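Local atomic coordinates of dicer Related Helicase (PDB entry 6M6S), a protein that binds double-stranded RNA ends through the C-terminal domain modelled here and, as a whole RIG-I-like helicase, probably hydrolyses ATP. Residues K28-W42 / I121-A135. Numbering follows the deposited sequence.
Sequences KKVFSNYMVFDPSVW and ISEAIEDDFRIMLNA. With nucleotides of chain C; nucleotides of chain D.
Lys29 pairs in parallel with Glu123, adding the short strand 122-123 to the edge of the 27-30/33-36 hairpin; the helix 126-132 that follows then packs along the hairpin's exit. Lys29 N donates to Ser122 O (2.8 Å), and Ala124 N returns a bond to Lys29 O at 2.9 Å. Beside this pairing, Lys29 CG lies on Ile121 CG2, while its ammonium goes on to a salt bridge with Glu115.

Lys28 runs the other way: bent at its last torsion (chi4 -77°), it brings NZ to Asp128 OD1 in a salt bridge of 3.0 Å. Asp128 OD2 accepts from Ile125 N, so one carboxylate, held by Ile125 N, also reaches the strand through Lys28. An asparagine in place of Asp128 would probably leave the Lys28 ammonium without its countercharge.

Deeper in, Phe37 drives its edge into the face of Phe129, a T-shaped pair with planes at 85° and CE2 over the ring centre. Ala124 CB sits 3.7 Å from Phe37 CZ. Met132, folded at chi2 and chi3, lays SD against Pro39 N (3.3 Å) and turns CE toward Trp42. Water bridges Trp42 NE1 to Met132 O.

At the far end, the type I' turn of the hairpin meets RNA: Asn33 ND2 donates to O2 of C12 of chain C, and Phe31 packs on its sugar. Together the small mixed sheet and the helix packed beside it back the RNA-contacting hairpin of a RIG-I-type C-terminal domain.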
loop_
_atom_site.group_PDB
_atom_site.type_symbol
_atom_site.label_atom_id
_atom_site.label_comp_id
_atom_site.label_asym_id
_atom_site.label_seq_id
_atom_site.Cartn_x
_atom_site.Cartn_y
_atom_site.Cartn_z
ATOM N N LYS B 28 -17.454 1.949 -8.341
ATOM C CA LYS B 28 -18.098 0.746 -8.906
ATOM C C LYS B 28 -17.160 0.294 -10.013
ATOM O O LYS B 28 -16.434 1.145 -10.598
ATOM C CB LYS B 28 -19.449 1.092 -9.527
ATOM C CG LYS B 28 -20.449 1.508 -8.448
ATOM C CD LYS B 28 -21.480 2.366 -9.036
ATOM C CE LYS B 28 -22.118 3.217 -7.970
ATOM N NZ LYS B 28 -23.065 2.428 -7.178
ATOM N N LYS B 29 -17.073 -1.025 -10.255
ATOM C CA LYS B 29 -16.125 -1.572 -11.215
ATOM C C LYS B 29 -16.727 -1.816 -12.587
ATOM O O LYS B 29 -17.858 -2.332 -12.702
ATOM C CB LYS B 29 -15.684 -2.966 -10.757
ATOM C CG LYS B 29 -15.105 -3.035 -9.400
ATOM C CD LYS B 29 -14.719 -4.509 -9.102
ATOM C CE LYS B 29 -15.857 -5.389 -8.667
ATOM N NZ LYS B 29 -15.252 -6.595 -8.057
ATOM N N VAL B 30 -15.933 -1.549 -13.622
ATOM C CA VAL B 30 -16.277 -1.975 -14.950
ATOM C C VAL B 30 -15.105 -2.818 -15.449
ATOM O O VAL B 30 -14.042 -2.273 -15.765
ATOM C CB VAL B 30 -16.491 -0.785 -15.864
ATOM C CG1 VAL B 30 -16.870 -1.276 -17.279
ATOM C CG2 VAL B 30 -17.577 0.124 -15.258
ATOM N N PHE B 31 -15.280 -4.132 -15.502
ATOM C CA PHE B 31 -14.177 -5.021 -15.896
ATOM C C PHE B 31 -12.841 -4.658 -15.225
ATOM O O PHE B 31 -11.795 -4.428 -15.881
ATOM C CB PHE B 31 -14.027 -5.032 -17.414
ATOM C CG PHE B 31 -15.192 -5.682 -18.120
ATOM C CD1 PHE B 31 -15.268 -7.065 -18.194
ATOM C CD2 PHE B 31 -16.188 -4.920 -18.697
ATOM C CE1 PHE B 31 -16.346 -7.690 -18.862
ATOM C CE2 PHE B 31 -17.264 -5.527 -19.361
ATOM C CZ PHE B 31 -17.339 -6.915 -19.443
ATOM N N SER B 32 -12.914 -4.598 -13.914
ATOM C CA SER B 32 -11.758 -4.339 -13.081
ATOM C C SER B 32 -11.129 -2.961 -13.237
ATOM O O SER B 32 -10.023 -2.739 -12.746
ATOM C CB SER B 32 -10.709 -5.442 -13.187
ATOM O OG SER B 32 -11.307 -6.707 -12.915
ATOM N N ASN B 33 -11.864 -2.017 -13.837
ATOM C CA ASN B 33 -11.541 -0.604 -13.732
ATOM C C ASN B 33 -12.439 0.010 -12.664
ATOM O O ASN B 33 -13.664 -0.112 -12.771
ATOM C CB ASN B 33 -11.897 0.062 -15.067
ATOM C CG ASN B 33 -10.931 -0.315 -16.164
ATOM O OD1 ASN B 33 -9.896 0.336 -16.329
ATOM N ND2 ASN B 33 -11.263 -1.349 -16.928
ATOM N N TYR B 34 -11.864 0.673 -11.662
ATOM C CA TYR B 34 -12.613 1.107 -10.481
ATOM C C TYR B 34 -12.887 2.580 -10.706
ATOM O O TYR B 34 -11.928 3.419 -10.653
ATOM C CB TYR B 34 -11.766 0.834 -9.217
ATOM C CG TYR B 34 -11.667 -0.667 -8.914
ATOM C CD1 TYR B 34 -10.834 -1.495 -9.675
ATOM C CD2 TYR B 34 -12.330 -1.248 -7.837
ATOM C CE1 TYR B 34 -10.733 -2.829 -9.406
ATOM C CE2 TYR B 34 -12.172 -2.604 -7.554
ATOM C CZ TYR B 34 -11.418 -3.363 -8.358
ATOM O OH TYR B 34 -11.250 -4.713 -8.075
ATOM N N MET B 35 -14.154 2.899 -11.013
ATOM C CA MET B 35 -14.469 4.260 -11.471
ATOM C C MET B 35 -15.300 4.981 -10.440
ATOM O O MET B 35 -15.996 4.357 -9.652
ATOM C CB MET B 35 -15.281 4.190 -12.775
ATOM C CG MET B 35 -14.646 3.230 -13.797
ATOM S SD MET B 35 -12.949 3.626 -14.263
ATOM C CE MET B 35 -13.284 5.165 -15.153
ATOM N N VAL B 36 -15.310 6.325 -10.487
ATOM C CA VAL B 36 -16.156 7.088 -9.568
ATOM C C VAL B 36 -17.484 7.474 -10.205
ATOM O O VAL B 36 -17.512 8.166 -11.255
ATOM C CB VAL B 36 -15.403 8.377 -9.088
ATOM C CG1 VAL B 36 -16.292 9.130 -8.047
ATOM C CG2 VAL B 36 -13.996 8.069 -8.519
ATOM N N PHE B 37 -18.598 7.064 -9.590
ATOM C CA PHE B 37 -19.940 7.423 -10.117
ATOM C C PHE B 37 -20.665 8.422 -9.225
ATOM O O PHE B 37 -21.873 8.366 -9.104
ATOM C CB PHE B 37 -20.811 6.149 -10.281
ATOM C CG PHE B 37 -20.323 5.219 -11.390
ATOM C CD1 PHE B 37 -19.252 4.351 -11.188
ATOM C CD2 PHE B 37 -21.000 5.184 -12.633
ATOM C CE1 PHE B 37 -18.812 3.481 -12.219
ATOM C CE2 PHE B 37 -20.543 4.322 -13.670
ATOM C CZ PHE B 37 -19.443 3.457 -13.436
ATOM N N ASP B 38 -19.935 9.374 -8.647
ATOM C CA ASP B 38 -20.534 10.510 -7.922
ATOM C C ASP B 38 -20.417 11.718 -8.875
ATOM O O ASP B 38 -19.286 12.144 -9.167
ATOM C CB ASP B 38 -19.736 10.787 -6.631
ATOM C CG ASP B 38 -20.189 12.012 -5.885
ATOM O OD1 ASP B 38 -21.122 12.713 -6.342
ATOM O OD2 ASP B 38 -19.590 12.330 -4.834
ATOM N N PRO B 39 -21.548 12.252 -9.360
ATOM C CA PRO B 39 -21.436 13.366 -10.324
ATOM C C PRO B 39 -20.784 14.595 -9.706
ATOM O O PRO B 39 -20.195 15.428 -10.437
ATOM C CB PRO B 39 -22.890 13.640 -10.733
ATOM C CG PRO B 39 -23.697 13.050 -9.659
ATOM C CD PRO B 39 -22.935 11.842 -9.129
ATOM N N SER B 40 -20.765 14.677 -8.372
ATOM C CA SER B 40 -20.096 15.832 -7.727
ATOM C C SER B 40 -18.605 15.793 -7.754
ATOM O O SER B 40 -17.975 16.805 -7.442
ATOM C CB SER B 40 -20.510 15.923 -6.242
ATOM O OG SER B 40 -21.899 16.098 -6.181
ATOM N N VAL B 41 -18.017 14.631 -8.052
ATOM C CA VAL B 41 -16.580 14.463 -7.876
ATOM C C VAL B 41 -15.806 15.417 -8.796
ATOM O O VAL B 41 -14.690 15.819 -8.480
ATOM C CB VAL B 41 -16.157 13.007 -8.111
ATOM C CG1 VAL B 41 -16.165 12.686 -9.565
ATOM C CG2 VAL B 41 -14.757 12.778 -7.516
ATOM N N TRP B 42 -16.434 15.840 -9.920
ATOM C CA TRP B 42 -15.649 16.597 -10.865
ATOM C C TRP B 42 -15.240 17.980 -10.295
ATOM O O TRP B 42 -14.223 18.572 -10.753
ATOM C CB TRP B 42 -16.446 16.794 -12.161
ATOM C CG TRP B 42 -16.687 15.526 -12.998
ATOM C CD1 TRP B 42 -17.884 14.910 -13.231
ATOM C CD2 TRP B 42 -15.706 14.804 -13.765
ATOM N NE1 TRP B 42 -17.729 13.858 -14.081
ATOM C CE2 TRP B 42 -16.416 13.772 -14.451
ATOM C CE3 TRP B 42 -14.308 14.942 -13.951
ATOM C CZ2 TRP B 42 -15.779 12.855 -15.274
ATOM C CZ3 TRP B 42 -13.658 14.050 -14.785
ATOM C CH2 TRP B 42 -14.423 13.039 -15.475
ATOM N N ILE B 121 -17.181 -3.470 -3.268
ATOM C CA ILE B 121 -17.327 -2.619 -4.460
ATOM C C ILE B 121 -18.152 -3.416 -5.455
ATOM O O ILE B 121 -17.789 -4.539 -5.851
ATOM C CB ILE B 121 -15.924 -2.253 -5.063
ATOM C CG1 ILE B 121 -15.160 -1.462 -4.009
ATOM C CG2 ILE B 121 -16.087 -1.407 -6.353
ATOM C CD1 ILE B 121 -13.744 -1.086 -4.407
ATOM N N SER B 122 -19.273 -2.848 -5.883
ATOM C CA SER B 122 -20.144 -3.570 -6.809
ATOM C C SER B 122 -19.660 -3.406 -8.289
ATOM O O SER B 122 -18.908 -2.457 -8.631
ATOM C CB SER B 122 -21.598 -3.058 -6.664
ATOM O OG SER B 122 -21.706 -1.719 -7.139
ATOM N N GLU B 123 -20.092 -4.306 -9.172
ATOM C CA GLU B 123 -19.929 -4.047 -10.613
ATOM C C GLU B 123 -20.990 -3.069 -11.094
ATOM O O GLU B 123 -22.183 -3.232 -10.784
ATOM C CB GLU B 123 -20.041 -5.375 -11.375
ATOM C CG GLU B 123 -19.015 -6.370 -10.811
ATOM C CD GLU B 123 -18.915 -7.674 -11.556
ATOM O OE1 GLU B 123 -19.915 -8.087 -12.211
ATOM O OE2 GLU B 123 -17.830 -8.318 -11.433
ATOM N N ALA B 124 -20.568 -2.050 -11.850
ATOM C CA ALA B 124 -21.480 -1.042 -12.386
ATOM C C ALA B 124 -22.585 -1.631 -13.216
ATOM O O ALA B 124 -22.377 -2.631 -13.919
ATOM C CB ALA B 124 -20.683 -0.029 -13.264
ATOM N N ILE B 125 -23.780 -1.058 -13.083
ATOM C CA ILE B 125 -24.924 -1.446 -13.904
ATOM C C ILE B 125 -25.341 -0.208 -14.687
ATOM O O ILE B 125 -24.861 0.891 -14.435
ATOM C CB ILE B 125 -26.147 -1.865 -13.037
ATOM C CG1 ILE B 125 -26.505 -0.773 -12.016
ATOM C CG2 ILE B 125 -25.871 -3.162 -12.303
ATOM C CD1 ILE B 125 -27.842 -1.057 -11.310
ATOM N N GLU B 126 -26.266 -0.366 -15.630
ATOM C CA GLU B 126 -26.705 0.828 -16.396
ATOM C C GLU B 126 -27.249 2.004 -15.553
ATOM O O GLU B 126 -26.969 3.148 -15.815
ATOM C CB GLU B 126 -27.737 0.443 -17.459
ATOM C CG GLU B 126 -27.467 1.071 -18.849
ATOM C CD GLU B 126 -28.069 2.459 -19.066
ATOM O OE1 GLU B 126 -29.246 2.703 -18.682
ATOM O OE2 GLU B 126 -27.352 3.307 -19.666
ATOM N N ASP B 127 -28.036 1.706 -14.534
ATOM C CA ASP B 127 -28.485 2.732 -13.588
ATOM C C ASP B 127 -27.362 3.659 -13.067
ATOM O O ASP B 127 -27.557 4.881 -12.962
ATOM C CB ASP B 127 -29.204 2.013 -12.439
ATOM C CG ASP B 127 -30.036 2.935 -11.604
ATOM O OD1 ASP B 127 -29.439 3.664 -10.774
ATOM O OD2 ASP B 127 -31.280 2.933 -11.779
ATOM N N ASP B 128 -26.176 3.109 -12.760
ATOM C CA ASP B 128 -25.053 3.952 -12.280
ATOM C C ASP B 128 -24.589 4.987 -13.291
ATOM O O ASP B 128 -24.140 6.080 -12.945
ATOM C CB ASP B 128 -23.823 3.092 -11.907
ATOM C CG ASP B 128 -24.117 2.164 -10.794
ATOM O OD1 ASP B 128 -24.589 2.677 -9.765
ATOM O OD2 ASP B 128 -23.898 0.934 -10.932
ATOM N N PHE B 129 -24.682 4.641 -14.568
ATOM C CA PHE B 129 -24.208 5.552 -15.624
ATOM C C PHE B 129 -25.135 6.735 -15.774
ATOM O O PHE B 129 -24.705 7.837 -16.141
ATOM C CB PHE B 129 -24.092 4.815 -16.962
ATOM C CG PHE B 129 -22.918 3.900 -17.033
ATOM C CD1 PHE B 129 -23.013 2.624 -16.544
ATOM C CD2 PHE B 129 -21.692 4.324 -17.542
ATOM C CE1 PHE B 129 -21.886 1.765 -16.564
ATOM C CE2 PHE B 129 -20.604 3.467 -17.578
ATOM C CZ PHE B 129 -20.687 2.197 -17.061
ATOM N N ARG B 130 -26.400 6.537 -15.460
ATOM C CA ARG B 130 -27.360 7.592 -15.715
ATOM C C ARG B 130 -27.105 8.861 -14.928
ATOM O O ARG B 130 -27.235 9.935 -15.475
ATOM C CB ARG B 130 -28.757 7.096 -15.454
ATOM C CG ARG B 130 -29.137 5.956 -16.349
ATOM C CD ARG B 130 -30.535 5.503 -15.993
ATOM N NE ARG B 130 -31.518 6.574 -16.179
ATOM C CZ ARG B 130 -32.186 6.775 -17.305
ATOM N NH1 ARG B 130 -31.992 5.987 -18.355
ATOM N NH2 ARG B 130 -33.048 7.760 -17.383
ATOM N N ILE B 131 -26.709 8.744 -13.651
ATOM C CA ILE B 131 -26.451 9.970 -12.893
ATOM C C ILE B 131 -25.187 10.695 -13.396
ATOM O O ILE B 131 -25.002 11.911 -13.156
ATOM C CB ILE B 131 -26.394 9.714 -11.356
ATOM C CG1 ILE B 131 -26.521 11.030 -10.569
ATOM C CG2 ILE B 131 -25.151 8.915 -10.961
ATOM C CD1 ILE B 131 -27.909 11.301 -10.024
ATOM N N MET B 132 -24.298 9.977 -14.104
ATOM C CA MET B 132 -23.069 10.610 -14.557
ATOM C C MET B 132 -23.197 11.260 -15.945
ATOM O O MET B 132 -22.304 12.012 -16.362
ATOM C CB MET B 132 -21.907 9.599 -14.563
ATOM C CG MET B 132 -21.539 9.141 -13.156
ATOM S SD MET B 132 -20.943 10.433 -12.094
ATOM C CE MET B 132 -19.339 10.719 -12.726
ATOM N N LEU B 133 -24.272 10.919 -16.635
ATOM C CA LEU B 133 -24.453 11.263 -18.049
ATOM C C LEU B 133 -24.132 12.732 -18.359
ATOM O O LEU B 133 -23.243 13.059 -19.148
ATOM C CB LEU B 133 -25.887 11.014 -18.407
ATOM C CG LEU B 133 -26.235 9.907 -19.389
ATOM C CD1 LEU B 133 -25.155 8.844 -19.443
ATOM C CD2 LEU B 133 -27.640 9.333 -19.015
ATOM N N ASN B 134 -24.805 13.612 -17.655
ATOM C CA ASN B 134 -24.606 15.011 -17.963
ATOM C C ASN B 134 -23.954 15.773 -16.829
ATOM O O ASN B 134 -24.189 16.977 -16.670
ATOM C CB ASN B 134 -25.942 15.643 -18.322
ATOM C CG ASN B 134 -26.628 14.947 -19.487
ATOM O OD1 ASN B 134 -27.767 14.508 -19.375
ATOM N ND2 ASN B 134 -25.922 14.816 -20.599
ATOM N N ALA B 135 -23.097 15.073 -16.089
ATOM C CA ALA B 135 -22.459 15.603 -14.912
ATOM C C ALA B 135 -21.520 16.753 -15.233
ATOM O O ALA B 135 -21.176 17.516 -14.310
ATOM C CB ALA B 135 -21.690 14.483 -14.178
ATOM P P C C 12 -12.796 -8.160 -23.645
ATOM O OP1 C C 12 -14.203 -8.326 -24.112
ATOM O OP2 C C 12 -11.725 -8.173 -24.663
ATOM O "O5'" C C 12 -12.692 -6.837 -22.765
ATOM C "C5'" C C 12 -13.715 -6.489 -21.851
ATOM C "C4'" C C 12 -13.384 -5.229 -21.098
ATOM O "O4'" C C 12 -12.116 -5.365 -20.435
ATOM C "C3'" C C 12 -13.208 -3.968 -21.913
ATOM O "O3'" C C 12 -14.435 -3.418 -22.343
ATOM C "C2'" C C 12 -12.478 -3.073 -20.936
ATOM O "O2'" C C 12 -13.399 -2.543 -19.994
ATOM C "C1'" C C 12 -11.561 -4.080 -20.227
ATOM N N1 C C 12 -10.195 -4.032 -20.794
ATOM C C2 C C 12 -9.325 -3.079 -20.284
ATOM O O2 C C 12 -9.722 -2.366 -19.339
ATOM N N3 C C 12 -8.070 -3.000 -20.795
ATOM C C4 C C 12 -7.720 -3.786 -21.811
ATOM N N4 C C 12 -6.484 -3.653 -22.287
ATOM C C5 C C 12 -8.599 -4.757 -22.366
ATOM C C6 C C 12 -9.823 -4.835 -21.834
ATOM P P G D 2 -2.345 2.138 -14.033
ATOM O OP1 G D 2 -1.961 2.516 -12.635
ATOM O OP2 G D 2 -1.328 1.335 -14.793
ATOM O "O5'" G D 2 -3.695 1.305 -13.854
ATOM C "C5'" G D 2 -4.842 1.928 -13.291
ATOM C "C4'" G D 2 -6.012 0.986 -13.322
ATOM O "O4'" G D 2 -6.414 0.754 -14.682
ATOM C "C3'" G D 2 -5.774 -0.416 -12.769
ATOM O "O3'" G D 2 -5.909 -0.433 -11.370
ATOM C "C2'" G D 2 -6.894 -1.203 -13.430
ATOM O "O2'" G D 2 -8.118 -0.918 -12.760
ATOM C "C1'" G D 2 -6.954 -0.544 -14.805
ATOM N N9 G D 2 -6.150 -1.245 -15.820
ATOM C C8 G D 2 -4.889 -0.876 -16.296
ATOM N N7 G D 2 -4.451 -1.686 -17.239
ATOM C C5 G D 2 -5.494 -2.608 -17.398
ATOM C C6 G D 2 -5.628 -3.728 -18.263
ATOM O O6 G D 2 -4.832 -4.123 -19.099
ATOM N N1 G D 2 -6.833 -4.406 -18.088
ATOM C C2 G D 2 -7.818 -4.041 -17.195
ATOM N N2 G D 2 -8.941 -4.794 -17.166
ATOM N N3 G D 2 -7.703 -2.994 -16.384
ATOM C C4 G D 2 -6.535 -2.342 -16.541
ATOM P P C D 3 -4.888 -1.254 -10.470
ATOM O OP1 C D 3 -5.328 -0.967 -9.079
ATOM O OP2 C D 3 -3.523 -1.189 -11.052
ATOM O "O5'" C D 3 -5.370 -2.761 -10.717
ATOM C "C5'" C D 3 -6.638 -3.220 -10.268
ATOM C "C4'" C D 3 -7.066 -4.499 -10.948
ATOM O "O4'" C D 3 -7.206 -4.278 -12.374
ATOM C "C3'" C D 3 -6.111 -5.678 -10.896
ATOM O "O3'" C D 3 -5.993 -6.320 -9.635
ATOM C "C2'" C D 3 -6.655 -6.553 -12.019
ATOM O "O2'" C D 3 -7.873 -7.194 -11.648
ATOM C "C1'" C D 3 -6.990 -5.492 -13.067
ATOM N N1 C D 3 -5.858 -5.317 -14.011
ATOM C C2 C D 3 -5.779 -6.217 -15.074
ATOM O O2 C D 3 -6.660 -7.083 -15.199
ATOM N N3 C D 3 -4.740 -6.111 -15.936
ATOM C C4 C D 3 -3.799 -5.182 -15.781
ATOM N N4 C D 3 -2.806 -5.140 -16.687
ATOM C C5 C D 3 -3.849 -4.262 -14.694
ATOM C C6 C D 3 -4.882 -4.369 -13.834
HETATM O O HOH W 1 -22.631 -0.136 -5.243
HETATM O O HOH W 2 -18.419 -6.979 -6.690
HETATM O O HOH W 3 -19.789 -3.327 -15.105
HETATM O O HOH W 4 -20.058 17.945 -11.138
HETATM O O HOH W 5 -19.538 12.435 -16.008
#